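Local coordinates for protein carbohydrate binding module (Escherichia coli, PDB 2XFD) that binds carbohydrates in a calcium-dependent manner as a small beta-sandwich module, probably attaching to plant cell wall glycans such as xylan and here complexed with cellobiose, at residues N3-R8 / L20-T25; G47-A52 / I67-Q72; V62-I67 / G104-G109. All coordinates share one frame; numbering follows the deposited sequence.

Contact 1 of 3, residues N3-R8 / L20-T25; sequences NSITVR and LQVGGT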
ATOM      1  N   ASN A   3      13.718  -0.709  12.182  1.00  7.94           N
ATOM      2  CA  ASN A   3      12.402  -1.329  11.990  1.00  6.31           C
ATOM      3  C   ASN A   3      12.364  -2.160  10.780  1.00  6.75           C
ATOM      4  O   ASN A   3      13.130  -1.898   9.810  1.00 11.21           O
ATOM      5  CB  ASN A   3      11.403  -0.180  11.908  1.00  6.83           C
ATOM      6  CG  ASN A   3      11.484   0.645  13.184  1.00  7.76           C
ATOM      7  OD1 ASN A   3      11.207   0.140  14.242  1.00  8.53           O
ATOM      8  ND2 ASN A   3      11.845   1.935  13.057  1.00  9.43           N
ATOM      9  N   SER A   4      11.566  -3.189  10.786  1.00  6.65           N
ATOM     10  CA  SER A   4      11.338  -4.070   9.644  1.00  6.89           C
ATOM     11  C   SER A   4       9.888  -3.995   9.240  1.00  5.66           C
ATOM     12  O   SER A   4       9.003  -4.115  10.083  1.00  6.44           O
ATOM     13  CB  SER A   4      11.730  -5.520  10.024  1.00  9.14           C
ATOM     14  OG  SER A   4      11.637  -6.332   8.873  1.00 11.76           O
ATOM     15  N   ILE A   5       9.656  -3.797   7.953  1.00  5.18           N
ATOM     16  CA  ILE A   5       8.314  -3.719   7.420  1.00  4.87           C
ATOM     17  C   ILE A   5       8.187  -4.638   6.233  1.00  4.59           C
ATOM     18  O   ILE A   5       8.989  -4.576   5.275  1.00  6.17           O
ATOM     19  CB  ILE A   5       7.928  -2.254   6.990  1.00  5.35           C
ATOM     20  CG1 ILE A   5       8.058  -1.345   8.176  1.00  6.22           C
ATOM     21  CG2 ILE A   5       6.528  -2.263   6.411  1.00  6.07           C
ATOM     22  CD1 ILE A   5       7.942   0.158   7.822  1.00  7.96           C
ATOM     23  N   THR A   6       7.198  -5.512   6.247  1.00  4.39           N
ATOM     24  CA  THR A   6       6.862  -6.389   5.133  1.00  4.22           C
ATOM     25  C   THR A   6       5.503  -5.964   4.548  1.00  4.21           C
ATOM     26  O   THR A   6       4.563  -5.782   5.323  1.00  5.55           O
ATOM     27  CB  THR A   6       6.828  -7.837   5.515  1.00  5.29           C
ATOM     28  OG1 THR A   6       8.108  -8.237   5.958  1.00  7.73           O
ATOM     29  CG2 THR A   6       6.365  -8.765   4.434  1.00  6.89           C
ATOM     30  N   VAL A   7       5.419  -5.763   3.244  1.00  4.18           N
ATOM     31  CA  VAL A   7       4.209  -5.473   2.543  1.00  3.64           C
ATOM     32  C   VAL A   7       3.777  -6.737   1.800  1.00  3.84           C
ATOM     33  O   VAL A   7       4.565  -7.293   1.046  1.00  4.65           O
ATOM     34  CB  VAL A   7       4.405  -4.306   1.579  1.00  4.20           C
ATOM     35  CG1 VAL A   7       3.132  -4.007   0.780  1.00  5.68           C
ATOM     36  CG2 VAL A   7       4.899  -3.093   2.309  1.00  5.28           C
ATOM     37  N   ARG A   8       2.524  -7.175   1.978  1.00  3.86           N
ATOM     38  CA  ARG A   8       1.971  -8.281   1.201  1.00  3.82           C
ATOM     39  C   ARG A   8       0.958  -7.679   0.216  1.00  3.62           C
ATOM     40  O   ARG A   8      -0.050  -7.120   0.636  1.00  4.11           O
ATOM     41  CB  ARG A   8       1.303  -9.303   2.116  1.00  6.17           C
ATOM     42  CG  ARG A   8       0.815 -10.490   1.289  1.00  9.04           C
ATOM     43  CD  ARG A   8       0.798 -11.745   1.908  1.00 14.49           C
ATOM     44  NE  ARG A   8       0.547 -12.881   1.085  1.00 10.38           N
ATOM     45  CZ  ARG A   8       1.421 -13.759   0.564  1.00  9.03           C
ATOM     46  NH1 ARG A   8       0.925 -14.814  -0.061  1.00 10.10           N
ATOM     47  NH2 ARG A   8       2.722 -13.579   0.610  1.00 10.70           N
ATOM     48  N   LEU A  20       6.699   2.007  -0.467  1.00  5.13           N
ATOM     49  CA  LEU A  20       6.596   2.044   0.996  1.00  4.48           C
ATOM     50  C   LEU A  20       7.170   3.391   1.459  1.00  4.55           C
ATOM     51  O   LEU A  20       8.341   3.659   1.161  1.00  5.07           O
ATOM     52  CB  LEU A  20       7.417   0.898   1.606  1.00  5.00           C
ATOM     53  CG  LEU A  20       7.469   0.912   3.106  1.00  5.99           C
ATOM     54  CD1 LEU A  20       6.142   0.743   3.805  1.00  7.09           C
ATOM     55  CD2 LEU A  20       8.432  -0.173   3.575  1.00  7.56           C
ATOM     56  N   GLN A  21       6.374   4.164   2.145  1.00  4.67           N
ATOM     57  CA  GLN A  21       6.767   5.498   2.605  1.00  4.85           C
ATOM     58  C   GLN A  21       6.672   5.582   4.116  1.00  4.83           C
ATOM     59  O   GLN A  21       5.747   4.988   4.699  1.00  5.80           O
ATOM     60  CB  GLN A  21       5.855   6.543   1.977  1.00  6.38           C
ATOM     61  CG  GLN A  21       5.838   6.517   0.472  1.00  9.19           C
ATOM     62  CD  GLN A  21       4.806   7.485  -0.091  1.00 11.68           C
ATOM     63  OE1 GLN A  21       3.688   7.588   0.383  1.00 13.30           O
ATOM     64  NE2 GLN A  21       5.165   8.106  -1.146  1.00 23.39           N
ATOM     65  N   VAL A  22       7.564   6.304   4.743  1.00  5.28           N
ATOM     66  CA  VAL A  22       7.494   6.545   6.159  1.00  5.02           C
ATOM     67  C   VAL A  22       7.707   8.054   6.370  1.00  5.68           C
ATOM     68  O   VAL A  22       8.764   8.593   5.955  1.00  6.46           O
ATOM     69  CB  VAL A  22       8.478   5.710   6.955  1.00  5.85           C
ATOM     70  CG1 VAL A  22       8.370   6.058   8.424  1.00  8.33           C
ATOM     71  CG2 VAL A  22       8.210   4.252   6.753  1.00  6.85           C
ATOM     72  N   GLY A  23       6.734   8.765   6.918  1.00  6.00           N
ATOM     73  CA  GLY A  23       6.834  10.212   7.072  1.00  6.28           C
ATOM     74  C   GLY A  23       6.963  10.947   5.770  1.00  6.74           C
ATOM     75  O   GLY A  23       7.475  12.081   5.730  1.00  9.54           O
ATOM     76  N   GLY A  24       6.538  10.365   4.667  1.00  6.72           N
ATOM     77  CA  GLY A  24       6.677  10.977   3.336  1.00  7.06           C
ATOM     78  C   GLY A  24       7.918  10.590   2.636  1.00  6.43           C
ATOM     79  O   GLY A  24       8.080  10.909   1.457  1.00  8.23           O
ATOM     80  N   THR A  25       8.892   9.935   3.291  1.00  6.23           N
ATOM     81  CA  THR A  25      10.092   9.472   2.661  1.00  5.98           C
ATOM     82  C   THR A  25       9.831   8.120   2.017  1.00  5.42           C
ATOM     83  O   THR A  25       9.310   7.207   2.653  1.00  6.55           O
ATOM     84  CB  THR A  25      11.234   9.226   3.688  1.00  6.91           C
ATOM     85  OG1 THR A  25      11.397  10.414   4.431  1.00  8.75           O
ATOM     86  CG2 THR A  25      12.438   8.726   3.073  1.00  7.46           C
TER

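Contact 2 of 3, residues G47-A52 / I67-Q72; sequences GEIRVA and IVVNGQ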
ATOM      1  N   GLY A  47       7.923   7.510  11.556  1.00  7.45           N
ATOM      2  CA  GLY A  47       6.689   8.233  11.289  1.00  7.66           C
ATOM      3  C   GLY A  47       5.614   7.401  10.585  1.00  5.72           C
ATOM      4  O   GLY A  47       5.577   6.153  10.666  1.00  6.25           O
ATOM      5  N   GLU A  48       4.661   8.079   9.954  1.00  5.48           N
ATOM      6  CA  GLU A  48       3.472   7.472   9.408  1.00  4.83           C
ATOM      7  C   GLU A  48       3.840   6.603   8.244  1.00  4.27           C
ATOM      8  O   GLU A  48       4.458   7.034   7.276  1.00  5.50           O
ATOM      9  CB  GLU A  48       2.520   8.508   8.916  1.00  5.72           C
ATOM     10  CG  GLU A  48       1.221   7.985   8.380  1.00  6.60           C
ATOM     11  CD  GLU A  48       0.350   9.002   7.692  1.00  9.17           C
ATOM     12  OE1 GLU A  48      -0.555   8.586   6.961  1.00  8.39           O
ATOM     13  OE2 GLU A  48       0.557  10.208   7.862  1.00 16.37           O
ATOM     14  N   ILE A  49       3.397   5.351   8.253  1.00  4.60           N
ATOM     15  CA  ILE A  49       3.631   4.400   7.184  1.00  4.47           C
ATOM     16  C   ILE A  49       2.511   4.506   6.165  1.00  3.64           C
ATOM     17  O   ILE A  49       1.335   4.465   6.490  1.00  5.04           O
ATOM     18  CB  ILE A  49       3.673   2.937   7.706  1.00  4.50           C
ATOM     19  CG1 ILE A  49       4.785   2.765   8.752  1.00  5.29           C
ATOM     20  CG2 ILE A  49       3.819   1.982   6.577  1.00  5.38           C
ATOM     21  CD1 ILE A  49       4.593   1.462   9.538  1.00  7.33           C
ATOM     22  N   ARG A  50       2.887   4.616   4.878  1.00  4.59           N
ATOM     23  CA  ARG A  50       1.951   4.524   3.770  1.00  4.52           C
ATOM     24  C   ARG A  50       2.448   3.524   2.756  1.00  4.74           C
ATOM     25  O   ARG A  50       3.652   3.362   2.533  1.00  5.80           O
ATOM     26  CB  ARG A  50       1.795   5.892   3.109  1.00  5.74           C
ATOM     27  CG  ARG A  50       1.206   6.951   4.008  1.00  5.89           C
ATOM     28  CD  ARG A  50       1.214   8.307   3.368  1.00  7.04           C
ATOM     29  NE  ARG A  50       0.645   9.242   4.313  1.00  7.77           N
ATOM     30  CZ  ARG A  50       0.612  10.562   4.106  1.00  8.35           C
ATOM     31  NH1 ARG A  50       0.173  11.353   5.074  1.00  9.78           N
ATOM     32  NH2 ARG A  50       0.990  11.062   2.964  1.00  9.97           N
ATOM     33  N   VAL A  51       1.510   2.824   2.112  1.00  4.30           N
ATOM     34  CA  VAL A  51       1.784   2.057   0.908  1.00  3.97           C
ATOM     35  C   VAL A  51       1.043   2.754  -0.207  1.00  3.90           C
ATOM     36  O   VAL A  51      -0.177   2.890  -0.175  1.00  4.94           O
ATOM     37  CB  VAL A  51       1.355   0.610   1.011  1.00  4.42           C
ATOM     38  CG1 VAL A  51       1.562  -0.100  -0.292  1.00  5.46           C
ATOM     39  CG2 VAL A  51       2.090  -0.078   2.144  1.00  5.31           C
ATOM     40  N   ALA A  52       1.816   3.282  -1.176  1.00  4.68           N
ATOM     41  CA  ALA A  52       1.288   4.121  -2.243  1.00  4.94           C
ATOM     42  C   ALA A  52       1.405   3.453  -3.569  1.00  5.11           C
ATOM     43  O   ALA A  52       2.447   2.924  -3.942  1.00  7.33           O
ATOM     44  CB  ALA A  52       2.049   5.434  -2.319  1.00  6.78           C
ATOM     45  N   ILE A  67       0.304  -5.181   5.939  1.00  3.32           N
ATOM     46  CA  ILE A  67       1.715  -5.041   6.198  1.00  3.11           C
ATOM     47  C   ILE A  67       2.008  -5.695   7.541  1.00  3.44           C
ATOM     48  O   ILE A  67       1.127  -5.937   8.356  1.00  4.15           O
ATOM     49  CB  ILE A  67       2.233  -3.565   6.150  1.00  4.01           C
ATOM     50  CG1 ILE A  67       1.793  -2.771   7.363  1.00  3.81           C
ATOM     51  CG2 ILE A  67       1.810  -2.938   4.850  1.00  4.43           C
ATOM     52  CD1 ILE A  67       2.405  -1.394   7.402  1.00  4.87           C
ATOM     53  N   VAL A  68       3.311  -5.944   7.807  1.00  3.77           N
ATOM     54  CA  VAL A  68       3.782  -6.422   9.069  1.00  3.99           C
ATOM     55  C   VAL A  68       4.882  -5.451   9.524  1.00  3.85           C
ATOM     56  O   VAL A  68       5.814  -5.197   8.771  1.00  5.04           O
ATOM     57  CB  VAL A  68       4.364  -7.858   8.975  1.00  4.08           C
ATOM     58  CG1 VAL A  68       4.666  -8.379  10.379  1.00  6.16           C
ATOM     59  CG2 VAL A  68       3.428  -8.772   8.214  1.00  6.02           C
ATOM     60  N   VAL A  69       4.739  -4.898  10.702  1.00  3.61           N
ATOM     61  CA  VAL A  69       5.654  -3.908  11.252  1.00  4.05           C
ATOM     62  C   VAL A  69       6.285  -4.475  12.497  1.00  4.42           C
ATOM     63  O   VAL A  69       5.587  -4.634  13.514  1.00  4.62           O
ATOM     64  CB  VAL A  69       4.944  -2.576  11.544  1.00  4.28           C
ATOM     65  CG1 VAL A  69       5.960  -1.553  12.031  1.00  5.93           C
ATOM     66  CG2 VAL A  69       4.169  -2.073  10.361  1.00  5.06           C
ATOM     67  N   ASN A  70       7.561  -4.830  12.484  1.00  4.58           N
ATOM     68  CA  ASN A  70       8.211  -5.420  13.629  1.00  5.73           C
ATOM     69  C   ASN A  70       7.386  -6.554  14.207  1.00  6.05           C
ATOM     70  O   ASN A  70       7.255  -6.731  15.444  1.00  7.65           O
ATOM     71  CB  ASN A  70       8.552  -4.348  14.681  1.00  6.48           C
ATOM     72  CG  ASN A  70       9.497  -3.298  14.165  1.00  6.12           C
ATOM     73  OD1 ASN A  70      10.427  -3.651  13.416  1.00  7.98           O
ATOM     74  ND2 ASN A  70       9.293  -2.026  14.559  1.00  8.13           N
ATOM     75  N   GLY A  71       6.838  -7.401  13.335  1.00  5.44           N
ATOM     76  CA  GLY A  71       6.095  -8.547  13.714  1.00  5.33           C
ATOM     77  C   GLY A  71       4.614  -8.391  13.906  1.00  5.24           C
ATOM     78  O   GLY A  71       3.932  -9.398  14.070  1.00  6.10           O
ATOM     79  N   GLN A  72       4.103  -7.152  13.859  1.00  4.92           N
ATOM     80  CA  GLN A  72       2.676  -6.913  14.033  1.00  4.69           C
ATOM     81  C   GLN A  72       1.987  -6.778  12.665  1.00  3.91           C
ATOM     82  O   GLN A  72       2.311  -5.852  11.911  1.00  4.18           O
ATOM     83  CB  GLN A  72       2.456  -5.639  14.834  1.00  4.98           C
ATOM     84  CG  GLN A  72       0.963  -5.415  15.152  1.00  5.55           C
ATOM     85  CD  GLN A  72       0.728  -4.078  15.755  1.00  5.90           C
ATOM     86  OE1 GLN A  72       1.007  -3.060  15.127  1.00  6.95           O
ATOM     87  NE2 GLN A  72       0.200  -4.049  16.998  1.00  7.59           N
TER

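Contact 3 of 3, residues V62-I67 / G104-G109; sequences VQVDYI and GYISFG. With CA (calcium ion), chain D.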
ATOM      1  N   VAL A  62      -4.058  -2.147  -7.551  1.00  5.23           N
ATOM      2  CA  VAL A  62      -3.278  -2.826  -6.508  1.00  4.90           C
ATOM      3  C   VAL A  62      -4.200  -3.334  -5.418  1.00  4.39           C
ATOM      4  O   VAL A  62      -5.135  -2.633  -4.986  1.00  5.17           O
ATOM      5  CB  VAL A  62      -2.238  -1.874  -5.941  1.00  4.67           C
ATOM      6  CG1 VAL A  62      -1.557  -2.456  -4.703  1.00  5.55           C
ATOM      7  CG2 VAL A  62      -1.189  -1.506  -7.023  1.00  5.58           C
ATOM      8  N   GLN A  63      -3.926  -4.538  -4.940  1.00  4.03           N
ATOM      9  CA  GLN A  63      -4.588  -5.114  -3.758  1.00  4.41           C
ATOM     10  C   GLN A  63      -3.479  -5.343  -2.717  1.00  3.79           C
ATOM     11  O   GLN A  63      -2.590  -6.144  -2.943  1.00  4.49           O
ATOM     12  CB  GLN A  63      -5.335  -6.384  -4.090  1.00  4.52           C
ATOM     13  CG  GLN A  63      -6.176  -6.916  -2.954  1.00  5.05           C
ATOM     14  CD  GLN A  63      -6.764  -8.282  -3.190  1.00  6.37           C
ATOM     15  OE1 GLN A  63      -6.466  -8.977  -4.152  1.00  7.01           O
ATOM     16  NE2 GLN A  63      -7.637  -8.667  -2.355  1.00 11.72           N
ATOM     17  N   VAL A  64      -3.589  -4.656  -1.580  1.00  4.34           N
ATOM     18  CA  VAL A  64      -2.679  -4.817  -0.444  1.00  3.97           C
ATOM     19  C   VAL A  64      -3.384  -5.626   0.595  1.00  3.94           C
ATOM     20  O   VAL A  64      -4.410  -5.235   1.109  1.00  5.35           O
ATOM     21  CB  VAL A  64      -2.261  -3.407   0.122  1.00  4.48           C
ATOM     22  CG1 VAL A  64      -1.269  -3.629   1.265  1.00  4.68           C
ATOM     23  CG2 VAL A  64      -1.734  -2.499  -0.921  1.00  6.04           C
ATOM     24  N   ASP A  65      -2.851  -6.786   0.901  1.00  4.41           N
ATOM     25  CA  ASP A  65      -3.442  -7.615   1.940  1.00  4.87           C
ATOM     26  C   ASP A  65      -3.251  -7.000   3.323  1.00  4.35           C
ATOM     27  O   ASP A  65      -4.218  -6.781   4.093  1.00  4.45           O
ATOM     28  CB  ASP A  65      -2.916  -9.063   1.891  1.00  5.04           C
ATOM     29  CG  ASP A  65      -3.706 -10.047   2.695  1.00  6.31           C
ATOM     30  OD1 ASP A  65      -4.591  -9.663   3.440  1.00  6.50           O
ATOM     31  OD2 ASP A  65      -3.408 -11.265   2.571  1.00  8.56           O
ATOM     32  N   TYR A  66      -2.018  -6.715   3.656  1.00  3.92           N
ATOM     33  CA  TYR A  66      -1.599  -6.282   4.954  1.00  3.65           C
ATOM     34  C   TYR A  66      -0.153  -5.816   4.857  1.00  3.36           C
ATOM     35  O   TYR A  66       0.541  -6.083   3.876  1.00  4.30           O
ATOM     36  CB  TYR A  66      -1.775  -7.366   6.060  1.00  4.73           C
ATOM     37  CG  TYR A  66      -1.029  -8.659   5.776  1.00  3.84           C
ATOM     38  CD1 TYR A  66       0.317  -8.776   5.932  1.00  4.73           C
ATOM     39  CD2 TYR A  66      -1.721  -9.786   5.384  1.00  6.20           C
ATOM     40  CE1 TYR A  66       0.978  -9.983   5.732  1.00  5.22           C
ATOM     41  CE2 TYR A  66      -1.083 -10.974   5.161  1.00  7.14           C
ATOM     42  CZ  TYR A  66       0.274 -11.063   5.329  1.00  7.13           C
ATOM     43  OH  TYR A  66       0.914 -12.280   5.079  1.00  8.90           O
ATOM     44  N   ILE A  67       0.304  -5.181   5.939  1.00  3.32           N
ATOM     45  CA  ILE A  67       1.715  -5.041   6.198  1.00  3.11           C
ATOM     46  C   ILE A  67       2.008  -5.695   7.541  1.00  3.44           C
ATOM     47  O   ILE A  67       1.127  -5.937   8.356  1.00  4.15           O
ATOM     48  CB  ILE A  67       2.233  -3.565   6.150  1.00  4.01           C
ATOM     49  CG1 ILE A  67       1.793  -2.771   7.363  1.00  3.81           C
ATOM     50  CG2 ILE A  67       1.810  -2.938   4.850  1.00  4.43           C
ATOM     51  CD1 ILE A  67       2.405  -1.394   7.402  1.00  4.87           C
ATOM     52  N   GLY A 104      -2.716   6.725  -5.084  1.00  8.11           N
ATOM     53  CA  GLY A 104      -3.119   7.036  -3.768  1.00  6.95           C
ATOM     54  C   GLY A 104      -2.449   6.062  -2.808  1.00  6.21           C
ATOM     55  O   GLY A 104      -1.572   5.291  -3.233  1.00  7.03           O
ATOM     56  N   TYR A 105      -2.826   6.107  -1.548  1.00  5.47           N
ATOM     57  CA  TYR A 105      -2.143   5.323  -0.535  1.00  5.22           C
ATOM     58  C   TYR A 105      -3.096   4.817   0.531  1.00  4.63           C
ATOM     59  O   TYR A 105      -4.156   5.369   0.745  1.00  5.34           O
ATOM     60  CB  TYR A 105      -0.997   6.133   0.114  1.00  6.16           C
ATOM     61  CG  TYR A 105      -1.450   7.362   0.878  1.00  6.26           C
ATOM     62  CD1 TYR A 105      -1.435   8.617   0.325  1.00  8.64           C
ATOM     63  CD2 TYR A 105      -1.959   7.269   2.135  1.00  7.09           C
ATOM     64  CE1 TYR A 105      -1.881   9.757   1.061  1.00 11.73           C
ATOM     65  CE2 TYR A 105      -2.380   8.379   2.832  1.00  9.60           C
ATOM     66  CZ  TYR A 105      -2.337   9.567   2.310  1.00 11.31           C
ATOM     67  OH  TYR A 105      -2.731  10.675   3.041  1.00 16.94           O
ATOM     68  N   ILE A 106      -2.642   3.804   1.224  1.00  4.56           N
ATOM     69  CA  ILE A 106      -3.220   3.320   2.481  1.00  4.22           C
ATOM     70  C   ILE A 106      -2.297   3.732   3.585  1.00  3.99           C
ATOM     71  O   ILE A 106      -1.080   3.468   3.508  1.00  4.76           O
ATOM     72  CB  ILE A 106      -3.461   1.808   2.478  1.00  4.62           C
ATOM     73  CG1 ILE A 106      -4.275   1.390   1.268  1.00  6.68           C
ATOM     74  CG2 ILE A 106      -4.117   1.413   3.773  1.00  5.78           C
ATOM     75  CD1 ILE A 106      -4.369  -0.073   1.028  1.00  6.81           C
ATOM     76  N   SER A 107      -2.816   4.365   4.635  1.00  4.40           N
ATOM     77  CA  SER A 107      -2.033   4.723   5.802  1.00  4.36           C
ATOM     78  C   SER A 107      -2.193   3.691   6.875  1.00  4.29           C
ATOM     79  O   SER A 107      -3.277   3.293   7.227  1.00  5.89           O
ATOM     80  CB  SER A 107      -2.498   6.042   6.379  1.00  6.16           C
ATOM     81  OG  SER A 107      -1.827   6.347   7.573  1.00  7.40           O
ATOM     82  N   PHE A 108      -1.052   3.236   7.432  1.00  4.72           N
ATOM     83  CA  PHE A 108      -1.017   2.189   8.449  1.00  4.70           C
ATOM     84  C   PHE A 108      -0.591   2.718   9.823  1.00  4.77           C
ATOM     85  O   PHE A 108      -0.300   1.965  10.726  1.00  6.51           O
ATOM     86  CB  PHE A 108      -0.094   1.039   8.040  1.00  4.56           C
ATOM     87  CG  PHE A 108      -0.615   0.284   6.843  1.00  3.71           C
ATOM     88  CD1 PHE A 108      -0.367   0.691   5.561  1.00  4.65           C
ATOM     89  CD2 PHE A 108      -1.334  -0.871   7.008  1.00  4.45           C
ATOM     90  CE1 PHE A 108      -0.849  -0.007   4.487  1.00  4.69           C
ATOM     91  CE2 PHE A 108      -1.793  -1.597   5.955  1.00  4.23           C
ATOM     92  CZ  PHE A 108      -1.570  -1.176   4.671  1.00  4.77           C
ATOM     93  N   GLY A 109      -0.630   4.018   9.998  1.00  6.37           N
ATOM     94  CA  GLY A 109      -0.235   4.617  11.289  1.00  6.56           C
ATOM     95  C   GLY A 109       1.277   4.657  11.414  1.00  5.27           C
ATOM     96  O   GLY A 109       2.031   4.300  10.539  1.00  5.98           O
TER
HETATM   97 CA    CA D1112      -6.176  -8.262   4.399  1.00  6.03          CA
HETATM   98  O   HOH W   1      -7.021 -10.457   4.733  1.00 12.00           O

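Contact 1 of 3, residues N3-R8 / L20-T25
Leu20 sends both of its terminal methyls against Ile5: CD1 and CD2 of Leu20 each lie 4.0 Å from Ile5 CG2, so the short branch of the isoleucine meets the fork of the leucine. CD2 of Leu20 also comes within 4.0 Å of Ile5 CB, and the two side chains cross obliquely. The fork reaches this position because Leu20 CG stands anti to the backbone N (chi1 175°). The same CD1 also approaches Val7 CG2, more loosely, at 4.3 Å. Gln21 turns to the outer face of its own sheet, where it packs on Arg50 and Ala52. This is the inward-outward rhythm of a beta sandwich: strands 4-8 and 20-22 belong to two different sheets, their axes are 9.8 Å apart at closest and run at 142°, and the contacts between the two segments are all between apolar side chains. Ile49 and Trp30 pack against the same cluster, and Ile67 touches Val7 from the neighbouring strand. Val22 is the next inward residue, and its CG2 lies 4.2 Å from CD1 of Ile5, whose long branch is free to run this way because CG1 sits beside the backbone N while CG2, anti to that N, goes to Leu20. From Val22 the chain reverses through a type I' beta turn to Thr25, closed by Val22 N to Thr25 O at 2.9 Å and Thr25 N to Val22 O at 3.0 Å. Gly23 and Gly24 occupy its corners, both with positive phi, and Thr25 begins the returning strand.

Contact 2 of 3, residues G47-A52 / I67-Q72
Ile49 CD1 and Val69 CG2 meet tip to tip at 3.7 Å, the shortest approach between these two segments. Ile49 turns its other branch to Ile67, with CG2 of Ile49 3.8 Å from CD1 of Ile67. Val51 and Ile67 slide past each other in opposite directions, their CG2 methyls 3.9 Å apart. Ile67 serves both neighbours because its CG1 takes the crowded position between backbone N and carbonyl carbon (chi1 73°), which sends CD1 to Ile49 and CG2 to Val51. These residues belong to the inner faces of a beta sandwich: strands 48-52 and 67-69 lie in opposing sheets, their axes 10.3 Å apart at closest and nearly antiparallel at 155°. Ile5 and Val7 touch the cluster from the adjacent strand, and Phe108 touches Val51 and Ile67. Further out, a type I' turn from Val69 to Gln72 ends the second strand, and its Asn70 side chain hydrogen-bonds Asn3 and Ser4. On the outer face, Arg50 grips Glu48 side-on in a salt bridge: NE reaches Glu48 OE1 at 3.0 Å and 167°, in the guanidinium plane but above the carboxylate plane, while NH1 takes OE2. Tyr105 adds a cation-pi contact to Arg50, and Ser107 OG hydrogen-bonds Glu48 OE1.

Contact 3 of 3, residues V62-I67 / G104-G109
Val64 and Ile67, although three positions apart, both face inward and meet strand 104-109, because a classic beta bulge lies between them. Asp65 N bonds Arg8 O, and Arg8 N bonds Tyr66 O, so two residues stand opposite Arg8, and two consecutive side chains, Asp65 and Tyr66, lie outside. The near-helical angles of Asp65 (-70°/-55°) turn its carbonyl O so that it can bind calcium together with its own OD1, O at 2.5 Å and OD1 at 2.3 Å from the ion; a water, Gln75, Glu77 and Glu98 complete the site. Inside, CG2 of Ile67 makes a CH-pi contact 3.9 Å from the Phe108 ring centroid, 15° off the ring normal. CG1 of Ile67 lies over the same face, and CD1 meets the ring's root, 3.5 Å from Phe108 CG. Val64 CG1 approaches Phe108 CZ obliquely at 4.2 Å, and Val64 CB meets Ile106 CD1, tip to tip, at 4.0 Å. With an alanine in place of Phe108, Ile67 would probably lose the surface it rests on and a gap would open beside Val64 and Val51. Since Asp65 offers both calcium ligands from a strand whose inner face is apolar, ion binding probably fixes the bulge conformation.

Overall arrangement
The three contacts form one continuous core between two sheets. Contacts 1 and 2 have centres about 5 Å apart and are joined by backbone hydrogen bonds, Thr6 O to Val68 N (2.8 Å) in one sheet and Gln21 N to Arg50 O (2.9 Å) in the other. Contact 3 is centred about 9 Å from contact 2 and about 10 Å from contact 1; it shares Ile67 with contact 2, and the backbone hydrogen bond Ile49 O to Phe108 N (2.8 Å) ties their strands. Contact 3 lies nearest the chain's centre and holds Asp65 of one calcium site. The glycan pocket, with its own calcium, is more remote: Val64's side chain is about 13 Å from that ion, and Ile106's about 14 Å from a bound glucose.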